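Local coordinates for protein induced by osmotic stress (Scheffersomyces stipitis, PDB 5YW4) that binds NADP and reduces haloketones as a member of the dihydroflavonol-4-reductase subfamily, probably by passing hydride from the reduced cofactor to the substrate carbonyl, at residues E66-H71 with Q108-V113; T75-T80 with P115-V120; A173-V178 with L187-P192. All coordinates share one frame; numbering follows the deposited sequence.

Interaction 1: E66-H71 with Q108-V113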
loop_
_atom_site.group_PDB
_atom_site.type_symbol
_atom_site.label_atom_id
_atom_site.label_comp_id
_atom_site.label_asym_id
_atom_site.label_seq_id
_atom_site.Cartn_x
_atom_site.Cartn_y
_atom_site.Cartn_z
ATOM N N GLU A 66 -7.409 23.720 -1.929
ATOM C CA GLU A 66 -8.823 23.879 -2.228
ATOM C C GLU A 66 -9.678 22.725 -1.689
ATOM O O GLU A 66 -10.738 22.945 -1.101
ATOM C CB GLU A 66 -9.020 24.017 -3.737
ATOM C CG GLU A 66 -9.316 25.425 -4.180
ATOM C CD GLU A 66 -10.562 26.000 -3.512
ATOM O OE1 GLU A 66 -11.580 25.274 -3.419
ATOM O OE2 GLU A 66 -10.521 27.173 -3.077
ATOM N N ALA A 67 -9.218 21.499 -1.907
ATOM C CA ALA A 67 -9.942 20.318 -1.469
ATOM C C ALA A 67 -10.120 20.333 0.040
ATOM O O ALA A 67 -11.217 20.091 0.542
ATOM C CB ALA A 67 -9.199 19.062 -1.901
ATOM N N LEU A 68 -9.043 20.627 0.765
ATOM C CA LEU A 68 -9.100 20.625 2.229
ATOM C C LEU A 68 -9.970 21.760 2.776
ATOM O O LEU A 68 -10.682 21.574 3.760
ATOM C CB LEU A 68 -7.696 20.663 2.841
ATOM C CG LEU A 68 -6.882 19.384 2.584
ATOM C CD1 LEU A 68 -5.406 19.561 2.919
ATOM C CD2 LEU A 68 -7.481 18.213 3.362
ATOM N N LYS A 69 -9.909 22.922 2.131
ATOM C CA LYS A 69 -10.725 24.076 2.523
ATOM C C LYS A 69 -12.200 23.749 2.439
ATOM O O LYS A 69 -12.999 24.262 3.213
ATOM C CB LYS A 69 -10.423 25.292 1.634
ATOM C CG LYS A 69 -9.068 25.939 1.891
ATOM C CD LYS A 69 -8.717 27.004 0.860
ATOM C CE LYS A 69 -9.422 28.315 1.152
ATOM N NZ LYS A 69 -9.010 29.383 0.192
ATOM N N LYS A 70 -12.559 22.900 1.484
ATOM C CA LYS A 70 -13.949 22.517 1.298
ATOM C C LYS A 70 -14.406 21.459 2.299
ATOM O O LYS A 70 -15.599 21.181 2.397
ATOM C CB LYS A 70 -14.188 22.026 -0.133
ATOM C CG LYS A 70 -13.795 23.041 -1.199
ATOM C CD LYS A 70 -13.665 22.381 -2.572
ATOM C CE LYS A 70 -14.904 22.589 -3.435
ATOM N NZ LYS A 70 -14.589 22.391 -4.886
ATOM N N HIS A 71 -13.473 20.883 3.058
ATOM C CA HIS A 71 -13.853 19.831 4.004
ATOM C C HIS A 71 -13.349 19.991 5.443
ATOM O O HIS A 71 -12.500 19.222 5.902
ATOM C CB HIS A 71 -13.504 18.453 3.423
ATOM C CG HIS A 71 -14.304 18.115 2.204
ATOM N ND1 HIS A 71 -15.537 17.506 2.271
ATOM C CD2 HIS A 71 -14.067 18.345 0.892
ATOM C CE1 HIS A 71 -16.018 17.355 1.050
ATOM N NE2 HIS A 71 -15.149 17.863 0.196
ATOM N N GLN A 108 2.328 20.235 3.898
ATOM C CA GLN A 108 2.268 21.680 3.968
ATOM C C GLN A 108 0.833 22.183 3.852
ATOM O O GLN A 108 0.449 23.103 4.558
ATOM C CB GLN A 108 3.139 22.333 2.903
ATOM C CG GLN A 108 3.306 23.836 3.110
ATOM C CD GLN A 108 4.182 24.166 4.315
ATOM O OE1 GLN A 108 5.311 23.686 4.422
ATOM N NE2 GLN A 108 3.663 24.987 5.224
ATOM N N SER A 109 0.043 21.587 2.963
ATOM C CA SER A 109 -1.356 22.007 2.788
ATOM C C SER A 109 -2.200 21.760 4.038
ATOM O O SER A 109 -2.990 22.619 4.448
ATOM C CB SER A 109 -2.002 21.318 1.580
ATOM O OG SER A 109 -1.505 21.860 0.378
ATOM N N ILE A 110 -2.043 20.579 4.625
ATOM C CA ILE A 110 -2.660 20.277 5.913
ATOM C C ILE A 110 -2.297 21.324 6.972
ATOM O O ILE A 110 -3.170 21.828 7.682
ATOM C CB ILE A 110 -2.303 18.855 6.412
ATOM C CG1 ILE A 110 -3.000 17.787 5.570
ATOM C CG2 ILE A 110 -2.679 18.677 7.862
ATOM C CD1 ILE A 110 -2.271 16.435 5.568
ATOM N N LYS A 111 -1.021 21.674 7.076
ATOM C CA LYS A 111 -0.615 22.659 8.079
ATOM C C LYS A 111 -1.231 24.033 7.789
ATOM O O LYS A 111 -1.696 24.714 8.705
ATOM C CB LYS A 111 0.912 22.758 8.166
ATOM C CG LYS A 111 1.421 23.660 9.322
ATOM C CD LYS A 111 2.928 23.891 9.240
ATOM C CE LYS A 111 3.395 25.034 10.156
ATOM N NZ LYS A 111 3.387 24.636 11.592
ATOM N N ASP A 112 -1.237 24.431 6.515
ATOM C CA ASP A 112 -1.763 25.737 6.115
ATOM C C ASP A 112 -3.278 25.871 6.308
ATOM O O ASP A 112 -3.750 26.876 6.822
ATOM C CB ASP A 112 -1.421 26.054 4.647
ATOM C CG ASP A 112 0.080 26.065 4.373
ATOM O OD1 ASP A 112 0.869 26.304 5.313
ATOM O OD2 ASP A 112 0.477 25.830 3.208
ATOM N N VAL A 113 -4.031 24.853 5.892
ATOM C CA VAL A 113 -5.474 24.983 5.712
ATOM C C VAL A 113 -6.332 24.013 6.537
ATOM O O VAL A 113 -7.551 24.140 6.609
ATOM C CB VAL A 113 -5.832 24.836 4.224
ATOM C CG1 VAL A 113 -7.330 24.866 4.029
ATOM C CG2 VAL A 113 -5.170 25.946 3.419
#
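Leu68 and Val113 meet the facing helix with aliphatic carbons; the flat groups, the Gln108 amide, the Asp112 carboxylate and the His71 ring, lie to the sides. On one flank the amide of Gln108 gives NE2 to OD1 of Asp112 at 3.1 Å; the acceptor lies in the amide plane, whereas the bond meets the carboxylate on its syn side, 27° out of its plane. On the other, Ala67 O sits at the edge of the His71 ring, in plane, and the two ring nitrogens are hydrogen-bonded to Glu53 and Glu73. Between them, Leu68 lays CD1 over the backbone of the other helix, 3.9 Å from Ile110 N, with CG1 of Ile110 4.0 Å from the same methyl. The arrangement is that of two helices packed beside each other on one side of a Rossmann-type parallel sheet: Leu68 and Ile110 both continue onto Phe77 of strand 74-79. With CG1 anti to the backbone N (chi1 176°), Val113 turns that methyl toward helix 65-69, where it comes 4.4 Å from Leu68 CB; its closer approach to Lys69 is doubtful in the model. Beside this apolar seam the Ser109 hydroxyl has the Asp65 carboxylate and Tyr105 O as alternative acceptors for its one proton.

Interaction 2: T75-T80 with P115-V120. With NAP (NADP nicotinamide-adenine-dinucleotide phosphate), chain B.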
loop_
_atom_site.group_PDB
_atom_site.type_symbol
_atom_site.label_atom_id
_atom_site.label_comp_id
_atom_site.label_asym_id
_atom_site.label_seq_id
_atom_site.Cartn_x
_atom_site.Cartn_y
_atom_site.Cartn_z
ATOM N N THR A 75 -10.822 15.360 10.047
ATOM C CA THR A 75 -9.807 15.471 11.098
ATOM C C THR A 75 -8.689 14.434 10.934
ATOM O O THR A 75 -7.782 14.368 11.755
ATOM C CB THR A 75 -10.405 15.300 12.499
ATOM O OG1 THR A 75 -10.933 13.972 12.640
ATOM C CG2 THR A 75 -11.531 16.346 12.759
ATOM N N ILE A 76 -8.778 13.607 9.898
ATOM C CA ILE A 76 -7.806 12.525 9.689
ATOM C C ILE A 76 -7.364 12.488 8.231
ATOM O O ILE A 76 -8.195 12.530 7.323
ATOM C CB ILE A 76 -8.397 11.127 10.040
ATOM C CG1 ILE A 76 -9.020 11.095 11.445
ATOM C CG2 ILE A 76 -7.354 10.024 9.833
ATOM C CD1 ILE A 76 -8.029 11.062 12.589
ATOM N N PHE A 77 -6.060 12.394 7.991
ATOM C CA PHE A 77 -5.590 12.338 6.613
ATOM C C PHE A 77 -4.726 11.094 6.322
ATOM O O PHE A 77 -3.684 10.885 6.946
ATOM C CB PHE A 77 -4.858 13.631 6.232
ATOM C CG PHE A 77 -4.681 13.827 4.747
ATOM C CD1 PHE A 77 -3.774 13.049 4.027
ATOM C CD2 PHE A 77 -5.386 14.814 4.075
ATOM C CE1 PHE A 77 -3.609 13.232 2.663
ATOM C CE2 PHE A 77 -5.217 15.014 2.712
ATOM C CZ PHE A 77 -4.319 14.218 2.002
ATOM N N LEU A 78 -5.168 10.287 5.360
ATOM C CA LEU A 78 -4.430 9.096 4.937
ATOM C C LEU A 78 -3.854 9.315 3.535
ATOM O O LEU A 78 -4.597 9.362 2.543
ATOM C CB LEU A 78 -5.351 7.880 4.966
ATOM C CG LEU A 78 -6.138 7.707 6.268
ATOM C CD1 LEU A 78 -6.981 6.425 6.248
ATOM C CD2 LEU A 78 -5.186 7.728 7.460
ATOM N N HIS A 79 -2.534 9.487 3.461
ATOM C CA HIS A 79 -1.864 9.748 2.200
ATOM C C HIS A 79 -1.376 8.427 1.617
ATOM O O HIS A 79 -0.374 7.865 2.069
ATOM C CB HIS A 79 -0.666 10.688 2.407
ATOM C CG HIS A 79 0.005 11.112 1.131
ATOM N ND1 HIS A 79 -0.689 11.359 -0.033
ATOM C CD2 HIS A 79 1.312 11.342 0.846
ATOM C CE1 HIS A 79 0.158 11.727 -0.983
ATOM N NE2 HIS A 79 1.377 11.721 -0.477
ATOM N N THR A 80 -2.067 7.947 0.597
ATOM C CA THR A 80 -1.724 6.671 0.007
ATOM C C THR A 80 -1.332 6.827 -1.453
ATOM O O THR A 80 -0.665 5.955 -2.010
ATOM C CB THR A 80 -2.889 5.668 0.125
ATOM O OG1 THR A 80 -3.898 5.986 -0.840
ATOM C CG2 THR A 80 -3.489 5.699 1.526
ATOM N N PRO A 115 -5.847 22.845 10.140
ATOM C CA PRO A 115 -5.273 22.753 11.482
ATOM C C PRO A 115 -6.077 21.835 12.391
ATOM O O PRO A 115 -5.566 21.444 13.439
ATOM C CB PRO A 115 -5.368 24.195 11.989
ATOM C CG PRO A 115 -6.560 24.740 11.284
ATOM C CD PRO A 115 -6.437 24.174 9.893
ATOM N N GLN A 116 -7.316 21.517 12.007
ATOM C CA GLN A 116 -8.145 20.563 12.752
ATOM C C GLN A 116 -7.702 19.105 12.577
ATOM O O GLN A 116 -8.109 18.227 13.340
ATOM C CB GLN A 116 -9.605 20.688 12.336
ATOM C CG GLN A 116 -9.931 19.963 11.049
ATOM C CD GLN A 116 -9.692 20.795 9.815
ATOM O OE1 GLN A 116 -9.048 21.849 9.857
ATOM N NE2 GLN A 116 -10.205 20.313 8.686
ATOM N N ILE A 117 -6.879 18.836 11.571
ATOM C CA ILE A 117 -6.395 17.468 11.371
ATOM C C ILE A 117 -5.477 17.065 12.525
ATOM O O ILE A 117 -4.463 17.709 12.785
ATOM C CB ILE A 117 -5.740 17.289 10.005
ATOM C CG1 ILE A 117 -6.784 17.527 8.909
ATOM C CG2 ILE A 117 -5.119 15.892 9.874
ATOM C CD1 ILE A 117 -6.416 16.979 7.545
ATOM N N THR A 118 -5.865 16.007 13.233
ATOM C CA THR A 118 -5.115 15.513 14.390
ATOM C C THR A 118 -4.180 14.327 14.058
ATOM O O THR A 118 -3.255 14.031 14.800
ATOM C CB THR A 118 -6.084 15.030 15.474
ATOM O OG1 THR A 118 -6.869 13.939 14.951
ATOM C CG2 THR A 118 -7.024 16.149 15.907
ATOM N N ARG A 119 -4.474 13.609 12.983
ATOM C CA ARG A 119 -3.710 12.402 12.645
ATOM C C ARG A 119 -3.454 12.337 11.163
ATOM O O ARG A 119 -4.354 12.540 10.357
ATOM C CB ARG A 119 -4.439 11.117 13.073
ATOM C CG ARG A 119 -4.628 10.957 14.573
ATOM C CD ARG A 119 -3.305 10.934 15.306
ATOM N NE ARG A 119 -2.746 9.595 15.342
ATOM C CZ ARG A 119 -3.025 8.715 16.294
ATOM N NH1 ARG A 119 -3.839 9.064 17.282
ATOM N NH2 ARG A 119 -2.493 7.498 16.265
ATOM N N VAL A 120 -2.217 12.027 10.804
ATOM C CA VAL A 120 -1.877 11.828 9.416
ATOM C C VAL A 120 -1.163 10.496 9.344
ATOM O O VAL A 120 -0.301 10.200 10.169
ATOM C CB VAL A 120 -0.929 12.924 8.878
ATOM C CG1 VAL A 120 -0.424 12.531 7.485
ATOM C CG2 VAL A 120 -1.628 14.261 8.839
HETATM P PA NAP B . -2.000 1.441 -6.922
HETATM O O1A NAP B . -3.138 0.447 -6.930
HETATM O O2A NAP B . -1.210 1.692 -8.184
HETATM O O5B NAP B . -2.567 2.851 -6.393
HETATM C C5B NAP B . -1.983 4.076 -6.831
HETATM C C4B NAP B . -3.032 5.181 -6.817
HETATM O O4B NAP B . -2.402 6.452 -6.625
HETATM C C3B NAP B . -3.805 5.236 -8.126
HETATM O O3B NAP B . -5.197 4.992 -7.902
HETATM C C2B NAP B . -3.586 6.626 -8.690
HETATM O O2B NAP B . -4.827 7.308 -8.844
HETATM C C1B NAP B . -2.689 7.353 -7.699
HETATM N N9A NAP B . -1.431 7.774 -8.363
HETATM C C8A NAP B . -0.436 6.951 -8.752
HETATM N N7A NAP B . 0.571 7.657 -9.327
HETATM C C5A NAP B . 0.224 8.957 -9.311
HETATM C C6A NAP B . 0.830 10.233 -9.758
HETATM N N6A NAP B . 2.047 10.261 -10.355
HETATM N N1A NAP B . 0.128 11.369 -9.549
HETATM C C2A NAP B . -1.082 11.366 -8.957
HETATM N N3A NAP B . -1.685 10.241 -8.531
HETATM C C4A NAP B . -1.098 9.028 -8.674
HETATM O O3 NAP B . -0.971 1.018 -5.759
HETATM P PN NAP B . -1.476 0.162 -4.491
HETATM O O1N NAP B . -1.130 -1.288 -4.733
HETATM O O2N NAP B . -2.902 0.557 -4.192
HETATM O O5D NAP B . -0.540 0.710 -3.301
HETATM C C5D NAP B . -0.984 1.779 -2.467
HETATM C C4D NAP B . 0.217 2.551 -1.933
HETATM O O4D NAP B . 0.879 1.790 -0.918
HETATM C C3D NAP B . 1.230 2.847 -3.028
HETATM O O3D NAP B . 1.340 4.257 -3.249
HETATM C C2D NAP B . 2.550 2.275 -2.552
HETATM O O2D NAP B . 3.541 3.302 -2.448
HETATM C C1D NAP B . 2.277 1.651 -1.191
HETATM N N1N NAP B . 2.652 0.235 -1.195
HETATM C C2N NAP B . 2.184 -0.571 -2.159
HETATM C C3N NAP B . 2.527 -1.917 -2.183
HETATM C C7N NAP B . 1.999 -2.812 -3.266
HETATM O O7N NAP B . 2.772 -3.534 -3.874
HETATM N N7N NAP B . 0.695 -2.794 -3.536
HETATM C C4N NAP B . 3.359 -2.428 -1.198
HETATM C C5N NAP B . 3.829 -1.574 -0.211
HETATM C C6N NAP B . 3.458 -0.234 -0.233
HETATM P P2B NAP B . -5.620 7.258 -10.246
HETATM O O1X NAP B . -6.463 8.510 -10.232
HETATM O O2X NAP B . -4.523 7.258 -11.284
HETATM O O3X NAP B . -6.408 5.973 -10.171
#
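Ile76 and Phe77 pair with Arg119 and Val120 on neighbouring parallel strands, Phe77 N meeting Arg119 O at 2.9 Å (170° at the hydrogen) and, just before the paired positions, Thr118 N reaching Thr75 O at 2.9 Å from 27° off the carbonyl plane. Within the pairing, Val120 CA lies 3.2 Å from Phe77 O as a CA-H...O contact. Side chains alternate between the two sheet faces. On one, Ile76 and Arg119 run side by side, CD1 of the isoleucine 3.6 Å from CB of the arginine, whose chain then bends at chi2 and chi3 to carry its guanidinium to the carbonyls of Lys251 and Ala248. On the other, a chi1 of -164° puts CG of Phe77 opposite its own N and sends the ring toward helix 91-113, and Ile117 brings CD1 to the ring edge, 3.9 Å from Phe77 CB. With an alanine here in place of Ile117, CD1 and both gamma carbons go, and a gap would probably open beside Phe77 and the Thr75 carbonyl. The unit is the beta-alpha-beta crossover of the Rossmann fold. Strand 74-79 runs on to Thr80, whose carbonyl oxygen accepts a hydrogen bond from O3D of the nicotinamide ribose at 2.9 Å. The main-chain bonds set the register, and Thr80 offers the cofactor a backbone acceptor, a contact that does not depend on the identity of that side chain.

Interaction 3: A173-V178 with L187-P192. With NAP (NADP nicotinamide-adenine-dinucleotide phosphate), chain B.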
loop_
_atom_site.group_PDB
_atom_site.type_symbol
_atom_site.label_atom_id
_atom_site.label_comp_id
_atom_site.label_asym_id
_atom_site.label_seq_id
_atom_site.Cartn_x
_atom_site.Cartn_y
_atom_site.Cartn_z
ATOM N N ALA A 173 11.036 12.708 4.242
ATOM C CA ALA A 173 10.543 14.067 4.154
ATOM C C ALA A 173 9.356 14.238 5.090
ATOM O O ALA A 173 9.173 15.288 5.700
ATOM C CB ALA A 173 10.153 14.387 2.722
ATOM N N ALA A 174 8.559 13.181 5.202
ATOM C CA ALA A 174 7.425 13.172 6.101
ATOM C C ALA A 174 7.899 13.350 7.547
ATOM O O ALA A 174 7.338 14.177 8.271
ATOM C CB ALA A 174 6.611 11.891 5.941
ATOM N N TRP A 175 8.913 12.593 7.976
ATOM C CA TRP A 175 9.356 12.704 9.368
ATOM C C TRP A 175 10.096 14.011 9.581
ATOM O O TRP A 175 10.090 14.558 10.678
ATOM C CB TRP A 175 10.250 11.543 9.810
ATOM C CG TRP A 175 9.530 10.238 9.847
ATOM C CD1 TRP A 175 9.696 9.189 8.982
ATOM C CD2 TRP A 175 8.512 9.842 10.770
ATOM N NE1 TRP A 175 8.849 8.163 9.317
ATOM C CE2 TRP A 175 8.102 8.535 10.405
ATOM C CE3 TRP A 175 7.904 10.457 11.868
ATOM C CZ2 TRP A 175 7.118 7.832 11.101
ATOM C CZ3 TRP A 175 6.919 9.757 12.564
ATOM C CH2 TRP A 175 6.536 8.457 12.174
ATOM N N GLU A 176 10.731 14.504 8.525
ATOM C CA GLU A 176 11.489 15.744 8.627
ATOM C C GLU A 176 10.527 16.931 8.742
ATOM O O GLU A 176 10.776 17.867 9.501
ATOM C CB GLU A 176 12.448 15.892 7.443
ATOM C CG GLU A 176 13.268 17.153 7.466
ATOM C CD GLU A 176 13.707 17.577 6.076
ATOM O OE1 GLU A 176 13.024 17.202 5.093
ATOM O OE2 GLU A 176 14.730 18.282 5.965
ATOM N N PHE A 177 9.411 16.865 8.016
ATOM C CA PHE A 177 8.352 17.869 8.131
ATOM C C PHE A 177 7.829 17.989 9.550
ATOM O O PHE A 177 7.711 19.084 10.085
ATOM C CB PHE A 177 7.171 17.557 7.200
ATOM C CG PHE A 177 6.061 18.571 7.288
ATOM C CD1 PHE A 177 5.024 18.412 8.194
ATOM C CD2 PHE A 177 6.066 19.690 6.478
ATOM C CE1 PHE A 177 4.023 19.353 8.291
ATOM C CE2 PHE A 177 5.052 20.633 6.566
ATOM C CZ PHE A 177 4.035 20.464 7.471
ATOM N N VAL A 178 7.477 16.855 10.148
ATOM C CA VAL A 178 7.030 16.838 11.528
ATOM C C VAL A 178 8.042 17.464 12.499
ATOM O O VAL A 178 7.665 18.246 13.365
ATOM C CB VAL A 178 6.624 15.415 11.977
ATOM C CG1 VAL A 178 6.573 15.321 13.486
ATOM C CG2 VAL A 178 5.273 15.028 11.360
ATOM N N LEU A 187 2.083 12.049 13.334
ATOM C CA LEU A 187 2.344 11.266 12.139
ATOM C C LEU A 187 2.631 9.804 12.468
ATOM O O LEU A 187 3.230 9.477 13.488
ATOM C CB LEU A 187 3.520 11.850 11.350
ATOM C CG LEU A 187 3.995 11.050 10.133
ATOM C CD1 LEU A 187 2.943 11.038 9.031
ATOM C CD2 LEU A 187 5.314 11.624 9.608
ATOM N N SER A 188 2.191 8.933 11.578
ATOM C CA SER A 188 2.521 7.531 11.668
ATOM C C SER A 188 2.656 7.042 10.227
ATOM O O SER A 188 2.027 7.611 9.327
ATOM C CB SER A 188 1.421 6.785 12.439
ATOM O OG SER A 188 0.355 6.469 11.575
ATOM N N THR A 189 3.501 6.034 9.997
ATOM C CA THR A 189 3.657 5.482 8.657
ATOM C C THR A 189 3.305 4.008 8.659
ATOM O O THR A 189 3.501 3.316 9.663
ATOM C CB THR A 189 5.108 5.640 8.110
ATOM O OG1 THR A 189 5.987 4.717 8.771
ATOM C CG2 THR A 189 5.617 7.070 8.306
ATOM N N VAL A 190 2.760 3.528 7.549
ATOM C CA VAL A 190 2.572 2.089 7.392
ATOM C C VAL A 190 3.529 1.618 6.289
ATOM O O VAL A 190 3.573 2.198 5.199
ATOM C CB VAL A 190 1.127 1.708 7.058
ATOM C CG1 VAL A 190 0.993 0.187 6.937
ATOM C CG2 VAL A 190 0.139 2.260 8.112
ATOM N N ASN A 191 4.306 0.585 6.586
ATOM C CA ASN A 191 5.328 0.095 5.649
ATOM C C ASN A 191 5.044 -1.375 5.278
ATOM O O ASN A 191 5.425 -2.299 6.005
ATOM C CB ASN A 191 6.720 0.238 6.274
ATOM C CG ASN A 191 7.037 1.686 6.679
ATOM O OD1 ASN A 191 6.378 2.265 7.544
ATOM N ND2 ASN A 191 8.038 2.265 6.042
ATOM N N PRO A 192 4.343 -1.597 4.163
ATOM C CA PRO A 192 4.031 -2.992 3.844
ATOM C C PRO A 192 4.978 -3.608 2.818
ATOM O O PRO A 192 5.702 -2.926 2.091
ATOM C CB PRO A 192 2.614 -2.908 3.272
ATOM C CG PRO A 192 2.449 -1.456 2.806
ATOM C CD PRO A 192 3.700 -0.677 3.218
HETATM P PA NAP B . -2.000 1.441 -6.922
HETATM O O1A NAP B . -3.138 0.447 -6.930
HETATM O O2A NAP B . -1.210 1.692 -8.184
HETATM O O5B NAP B . -2.567 2.851 -6.393
HETATM C C5B NAP B . -1.983 4.076 -6.831
HETATM C C4B NAP B . -3.032 5.181 -6.817
HETATM O O4B NAP B . -2.402 6.452 -6.625
HETATM C C3B NAP B . -3.805 5.236 -8.126
HETATM O O3B NAP B . -5.197 4.992 -7.902
HETATM C C2B NAP B . -3.586 6.626 -8.690
HETATM O O2B NAP B . -4.827 7.308 -8.844
HETATM C C1B NAP B . -2.689 7.353 -7.699
HETATM N N9A NAP B . -1.431 7.774 -8.363
HETATM C C8A NAP B . -0.436 6.951 -8.752
HETATM N N7A NAP B . 0.571 7.657 -9.327
HETATM C C5A NAP B . 0.224 8.957 -9.311
HETATM C C6A NAP B . 0.830 10.233 -9.758
HETATM N N6A NAP B . 2.047 10.261 -10.355
HETATM N N1A NAP B . 0.128 11.369 -9.549
HETATM C C2A NAP B . -1.082 11.366 -8.957
HETATM N N3A NAP B . -1.685 10.241 -8.531
HETATM C C4A NAP B . -1.098 9.028 -8.674
HETATM O O3 NAP B . -0.971 1.018 -5.759
HETATM P PN NAP B . -1.476 0.162 -4.491
HETATM O O1N NAP B . -1.130 -1.288 -4.733
HETATM O O2N NAP B . -2.902 0.557 -4.192
HETATM O O5D NAP B . -0.540 0.710 -3.301
HETATM C C5D NAP B . -0.984 1.779 -2.467
HETATM C C4D NAP B . 0.217 2.551 -1.933
HETATM O O4D NAP B . 0.879 1.790 -0.918
HETATM C C3D NAP B . 1.230 2.847 -3.028
HETATM O O3D NAP B . 1.340 4.257 -3.249
HETATM C C2D NAP B . 2.550 2.275 -2.552
HETATM O O2D NAP B . 3.541 3.302 -2.448
HETATM C C1D NAP B . 2.277 1.651 -1.191
HETATM N N1N NAP B . 2.652 0.235 -1.195
HETATM C C2N NAP B . 2.184 -0.571 -2.159
HETATM C C3N NAP B . 2.527 -1.917 -2.183
HETATM C C7N NAP B . 1.999 -2.812 -3.266
HETATM O O7N NAP B . 2.772 -3.534 -3.874
HETATM N N7N NAP B . 0.695 -2.794 -3.536
HETATM C C4N NAP B . 3.359 -2.428 -1.198
HETATM C C5N NAP B . 3.829 -1.574 -0.211
HETATM C C6N NAP B . 3.458 -0.234 -0.233
HETATM P P2B NAP B . -5.620 7.258 -10.246
HETATM O O1X NAP B . -6.463 8.510 -10.232
HETATM O O2X NAP B . -4.523 7.258 -11.284
HETATM O O3X NAP B . -6.408 5.973 -10.171
#
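Leu187 is gripped from three directions by Ala174, Trp175 and Val178, and with Thr189 this is the tight part of the contact. Its CD2 lies over one face of the indole, 3.8 Å from the centroid of the six-membered ring and 18° off the normal, a CH-pi contact; the same methyl is 3.9 Å from Ala174 CB. Behind it, Val178 CG2 closes on Leu187 CB at 3.6 Å. A chi1 of 174° swings the leucine branch away from its own N and toward the helix. Thr189 sets CG2 obliquely against the indole, 3.3 Å from Trp175 CZ2. Here helix 159-181, the crossover between neighbouring parallel strands 119-123 and 186-192 of the Rossmann fold, runs antiparallel to strand 186-192, the two short axes 9.5 Å apart; the same helix carries Lys167, which binds NADP. Glu171 accepts from Trp175 NE1, which ties down the ring's rotation, and from Asn191 ND2; the Thr189 hydroxyl can turn to Glu171 or Asn191 OD1. Trp175 and Val178 each pack one side on Leu187 and are otherwise partly exposed, so the contact thins toward the surface. Beyond Thr189, residues 173-178 make no contact with the strand, and Pro192 turns to the cofactor, CG 3.3 Å from C5N of the nicotinamide.

All three contacts are built on or against one Rossmann-type sheet, in which strands 74-79, 119-123 and 186-192 lie next to one another. Interactions 1 and 2 alternate along the chain, with centres about 10 Å apart, and share a core: Ile110 and Leu68 of the first rest on Phe77 of the second. Interaction 3 follows both in sequence, about 12 Å from interaction 2 and 19 Å from interaction 1 between centres. It continues the sheet through a probable hydrogen bond from Ser188 N to Val120 O, and Phe177 on its helix packs against Gln108 and Lys111. Interactions 2 and 3 both lead to NADP, whereas interaction 1 lies at the periphery, behind the strand that leads to Thr80.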